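Local coordinates for pyridine nucleotide-disulphide oxidoreductase dimerisation region (PDB 6KYY), which is a hypochlorous acid-induced, FAD-containing flavoprotein disulfide reductase of Escherichia coli that probably helps the cell resist reactive chlorine stress, at residues 336-350 with 397-410. Residues are numbered along the deposited sequence; the frame is centred on the assembly and turned at random.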
# COMPACT_ATOMS: atom_id res chain seq x y z
N PRO B 336 12.07 -7.71 -6.69
CA PRO B 336 10.69 -7.49 -7.10
C PRO B 336 10.57 -6.37 -8.13
O PRO B 336 11.44 -5.52 -8.28
CB PRO B 336 10.00 -7.10 -5.79
CG PRO B 336 11.08 -6.39 -5.02
CD PRO B 336 12.41 -6.98 -5.46
N TYR B 337 9.44 -6.39 -8.84
CA TYR B 337 9.12 -5.35 -9.81
C TYR B 337 7.61 -5.20 -9.89
O TYR B 337 6.86 -6.07 -9.46
CB TYR B 337 9.73 -5.65 -11.19
CG TYR B 337 9.16 -6.87 -11.88
CD1 TYR B 337 9.74 -8.12 -11.72
CD2 TYR B 337 8.06 -6.77 -12.72
CE1 TYR B 337 9.24 -9.23 -12.36
CE2 TYR B 337 7.54 -7.88 -13.37
CZ TYR B 337 8.14 -9.11 -13.18
OH TYR B 337 7.63 -10.21 -13.82
N SER B 338 7.17 -4.08 -10.46
CA SER B 338 5.76 -3.76 -10.55
C SER B 338 5.45 -3.04 -11.85
O SER B 338 6.21 -2.17 -12.28
CB SER B 338 5.30 -2.92 -9.35
OG SER B 338 5.93 -3.34 -8.15
N VAL B 339 4.32 -3.39 -12.46
CA VAL B 339 3.82 -2.76 -13.67
C VAL B 339 2.65 -1.88 -13.27
O VAL B 339 1.60 -2.37 -12.84
CB VAL B 339 3.39 -3.80 -14.72
CG1 VAL B 339 3.07 -3.13 -16.05
CG2 VAL B 339 4.46 -4.85 -14.87
N PHE B 340 2.82 -0.56 -13.41
CA PHE B 340 1.89 0.40 -12.81
C PHE B 340 0.72 0.68 -13.76
O PHE B 340 0.56 1.78 -14.31
CB PHE B 340 2.62 1.66 -12.41
CG PHE B 340 3.43 1.51 -11.16
CD1 PHE B 340 4.70 0.97 -11.20
CD2 PHE B 340 2.91 1.88 -9.93
CE1 PHE B 340 5.45 0.81 -10.05
CE2 PHE B 340 3.64 1.73 -8.78
CZ PHE B 340 4.92 1.20 -8.84
N MET B 341 -0.10 -0.34 -13.95
CA MET B 341 -1.39 -0.18 -14.61
C MET B 341 -2.46 0.21 -13.61
O MET B 341 -2.17 0.82 -12.57
CB MET B 341 -1.83 -1.46 -15.32
CG MET B 341 -0.97 -1.93 -16.45
SD MET B 341 -1.69 -3.46 -17.06
CE MET B 341 -1.70 -4.44 -15.57
N THR B 342 -3.70 -0.18 -13.91
CA THR B 342 -4.81 -0.09 -12.97
C THR B 342 -5.67 -1.33 -13.21
O THR B 342 -6.42 -1.39 -14.19
CB THR B 342 -5.62 1.19 -13.16
OG1 THR B 342 -4.76 2.33 -13.01
CG2 THR B 342 -6.74 1.27 -12.13
N PRO B 343 -5.57 -2.34 -12.34
CA PRO B 343 -4.72 -2.40 -11.15
C PRO B 343 -3.28 -2.81 -11.46
O PRO B 343 -3.05 -3.54 -12.42
CB PRO B 343 -5.41 -3.45 -10.28
CG PRO B 343 -6.02 -4.38 -11.27
CD PRO B 343 -6.37 -3.57 -12.49
N PRO B 344 -2.33 -2.34 -10.65
CA PRO B 344 -0.92 -2.62 -10.93
C PRO B 344 -0.56 -4.09 -10.74
O PRO B 344 -1.15 -4.80 -9.93
CB PRO B 344 -0.17 -1.73 -9.93
CG PRO B 344 -1.18 -1.35 -8.90
CD PRO B 344 -2.51 -1.36 -9.57
N LEU B 345 0.44 -4.52 -11.51
CA LEU B 345 0.93 -5.90 -11.51
C LEU B 345 2.29 -5.93 -10.83
O LEU B 345 3.27 -5.43 -11.37
CB LEU B 345 1.02 -6.44 -12.93
CG LEU B 345 1.44 -7.90 -13.18
CD1 LEU B 345 2.95 -8.04 -13.34
CD2 LEU B 345 0.91 -8.83 -12.08
N SER B 346 2.35 -6.54 -9.64
CA SER B 346 3.58 -6.66 -8.88
C SER B 346 4.02 -8.12 -8.82
O SER B 346 3.18 -9.03 -8.78
CB SER B 346 3.41 -6.10 -7.47
OG SER B 346 3.22 -4.70 -7.51
N ARG B 347 5.33 -8.34 -8.80
CA ARG B 347 5.86 -9.69 -8.96
C ARG B 347 7.17 -9.85 -8.20
O ARG B 347 7.93 -8.89 -8.03
CB ARG B 347 6.08 -10.02 -10.44
CG ARG B 347 4.83 -10.45 -11.18
CD ARG B 347 4.95 -11.88 -11.64
NE ARG B 347 6.13 -12.07 -12.48
CZ ARG B 347 7.11 -12.93 -12.20
NH1 ARG B 347 7.05 -13.68 -11.11
NH2 ARG B 347 8.15 -13.03 -13.01
N VAL B 348 7.40 -11.08 -7.74
CA VAL B 348 8.68 -11.47 -7.15
C VAL B 348 8.80 -12.97 -7.32
O VAL B 348 7.79 -13.69 -7.36
CB VAL B 348 8.78 -11.04 -5.66
CG1 VAL B 348 7.78 -11.80 -4.81
CG2 VAL B 348 10.20 -11.23 -5.14
N GLY B 349 10.03 -13.46 -7.43
CA GLY B 349 10.24 -14.88 -7.62
C GLY B 349 9.87 -15.31 -9.03
O GLY B 349 9.64 -14.50 -9.93
N MET B 350 9.82 -16.63 -9.21
CA MET B 350 9.58 -17.20 -10.53
C MET B 350 8.09 -17.31 -10.82
O MET B 350 7.26 -17.39 -9.92
CB MET B 350 10.24 -18.57 -10.67
CG MET B 350 10.24 -19.42 -9.41
SD MET B 350 11.15 -20.95 -9.67
CE MET B 350 11.84 -21.24 -8.05
N LEU B 397 8.06 -19.83 -3.89
CA LEU B 397 8.97 -19.64 -5.00
C LEU B 397 8.68 -18.39 -5.82
O LEU B 397 9.59 -17.87 -6.48
CB LEU B 397 8.95 -20.86 -5.93
CG LEU B 397 9.20 -22.21 -5.24
CD1 LEU B 397 8.83 -23.36 -6.16
CD2 LEU B 397 10.65 -22.31 -4.79
N GLY B 398 7.45 -17.90 -5.79
CA GLY B 398 7.11 -16.71 -6.54
C GLY B 398 5.68 -16.31 -6.26
O GLY B 398 4.89 -17.08 -5.70
N ALA B 399 5.36 -15.08 -6.67
CA ALA B 399 4.02 -14.54 -6.48
C ALA B 399 3.68 -13.63 -7.65
O ALA B 399 4.56 -13.04 -8.28
CB ALA B 399 3.91 -13.77 -5.16
N SER B 400 2.38 -13.53 -7.94
CA SER B 400 1.85 -12.64 -8.97
C SER B 400 0.70 -11.87 -8.34
O SER B 400 -0.40 -12.41 -8.16
CB SER B 400 1.39 -13.42 -10.20
OG SER B 400 2.49 -13.95 -10.91
N LEU B 401 0.95 -10.62 -7.98
CA LEU B 401 -0.04 -9.79 -7.28
C LEU B 401 -0.57 -8.76 -8.26
O LEU B 401 0.04 -7.70 -8.47
CB LEU B 401 0.59 -9.15 -6.05
CG LEU B 401 1.12 -10.16 -5.03
CD1 LEU B 401 1.50 -9.48 -3.72
CD2 LEU B 401 0.10 -11.26 -4.78
N LEU B 402 -1.70 -9.07 -8.89
CA LEU B 402 -2.39 -8.18 -9.82
C LEU B 402 -3.59 -7.61 -9.07
O LEU B 402 -4.70 -8.14 -9.14
CB LEU B 402 -2.80 -8.94 -11.08
CG LEU B 402 -3.42 -8.11 -12.21
CD1 LEU B 402 -2.55 -6.91 -12.53
CD2 LEU B 402 -3.62 -8.98 -13.45
N CYS B 403 -3.36 -6.52 -8.35
CA CYS B 403 -4.39 -5.94 -7.51
C CYS B 403 -4.10 -4.46 -7.32
O CYS B 403 -3.02 -3.97 -7.66
CB CYS B 403 -4.46 -6.64 -6.15
SG CYS B 403 -2.84 -7.02 -5.48
N VAL B 404 -5.08 -3.75 -6.76
CA VAL B 404 -4.83 -2.39 -6.31
C VAL B 404 -3.87 -2.43 -5.13
O VAL B 404 -3.95 -3.32 -4.27
CB VAL B 404 -6.15 -1.70 -5.94
CG1 VAL B 404 -6.83 -1.15 -7.19
CG2 VAL B 404 -7.07 -2.66 -5.21
N ASP B 405 -2.95 -1.47 -5.09
CA ASP B 405 -1.90 -1.41 -4.06
C ASP B 405 -1.00 -2.64 -4.09
O ASP B 405 -0.45 -3.04 -3.06
CB ASP B 405 -2.50 -1.21 -2.67
CG ASP B 405 -2.80 0.24 -2.36
OD1 ASP B 405 -1.98 1.11 -2.74
OD2 ASP B 405 -3.85 0.52 -1.75
N SER B 406 -0.84 -3.25 -5.26
CA SER B 406 0.06 -4.39 -5.38
C SER B 406 1.51 -3.98 -5.13
O SER B 406 2.31 -4.80 -4.65
CB SER B 406 -0.08 -5.03 -6.76
OG SER B 406 0.03 -4.05 -7.78
N HIS B 407 1.87 -2.74 -5.45
CA HIS B 407 3.24 -2.26 -5.32
C HIS B 407 3.71 -2.18 -3.87
O HIS B 407 4.92 -2.05 -3.65
CB HIS B 407 3.38 -0.89 -5.98
CG HIS B 407 2.39 0.12 -5.49
ND1 HIS B 407 1.03 0.01 -5.72
CD2 HIS B 407 2.56 1.26 -4.77
CE1 HIS B 407 0.41 1.03 -5.16
NE2 HIS B 407 1.31 1.81 -4.59
N GLU B 408 2.81 -2.25 -2.90
CA GLU B 408 3.18 -2.19 -1.49
C GLU B 408 3.27 -3.57 -0.85
O GLU B 408 4.29 -3.91 -0.26
CB GLU B 408 2.17 -1.33 -0.71
CG GLU B 408 1.88 0.02 -1.35
CD GLU B 408 2.94 1.06 -1.04
OE1 GLU B 408 3.97 0.71 -0.42
OE2 GLU B 408 2.74 2.24 -1.40
N MET B 409 2.21 -4.38 -0.97
CA MET B 409 2.19 -5.68 -0.31
C MET B 409 3.14 -6.68 -0.95
O MET B 409 3.45 -7.70 -0.34
CB MET B 409 0.77 -6.24 -0.31
CG MET B 409 0.35 -6.85 -1.63
SD MET B 409 -1.41 -7.21 -1.70
CE MET B 409 -1.99 -5.70 -2.45
N ILE B 410 3.62 -6.41 -2.18
CA ILE B 410 4.61 -7.29 -2.78
C ILE B 410 5.91 -7.26 -1.98
O ILE B 410 6.66 -8.24 -1.97
CB ILE B 410 4.85 -6.90 -4.26
CG1 ILE B 410 5.68 -7.97 -4.98
CG2 ILE B 410 5.53 -5.54 -4.36
CD1 ILE B 410 4.94 -9.28 -5.18
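Ser346 and Leu401 form a hydrogen-bonded pair where strand 345-349 of the dimerisation domain runs antiparallel to strand 396-402, with Ser346 N to Leu401 O at 2.8 Å and Leu401 N returning to Ser346 O. Beyond it, Ala399 N reaches Val348 O, and Met350 N closes the far end on Leu397 O. Between these last two bonds Gly349 faces Gly398, their CA atoms 3.8 Å apart.

At the other end Pro344 O is gripped twice: Cys403 N approaches nearly along the C=O axis at 3.2 Å, whereas Ser406 OG sits above the carbonyl plane at 2.6 Å. Because Ser406 OG is tucked between its own backbone N and carbonyl carbon (chi1 50°), it can reach across from the first turn of helix 406-418, tying the start of that helix to the residue just before strand 345-349.

One face of the pair lies on this helix. Ile410 lays its CB 3.6 Å from Ser346 CB and sends CD1 on to Val348 CG1, while Ser346 OG is hydrogen-bonded to Ser338 OG on the next strand. On the other face Leu402 CD1 presses on Leu345 CB at 3.6 Å, and Arg347 CD passes Ser400 OG before its guanidinium turns to Gly349 O and a salt bridge with Glu204.

Phe340, whose side chain touches FAD, packs CE2 against His407 CB at 3.8 Å, the two rings inclined at 52°. His407 O and Glu408 bond to Thr432, Met436 and Ser437 of the second subunit, so the helix belongs to the dimer interface. Strand 345-349 lies between strands 337-339 and 396-402 in the five-stranded antiparallel sheet, with helix 406-418 under the Ser346 face and helix 206-218 against Leu402 and Ser400.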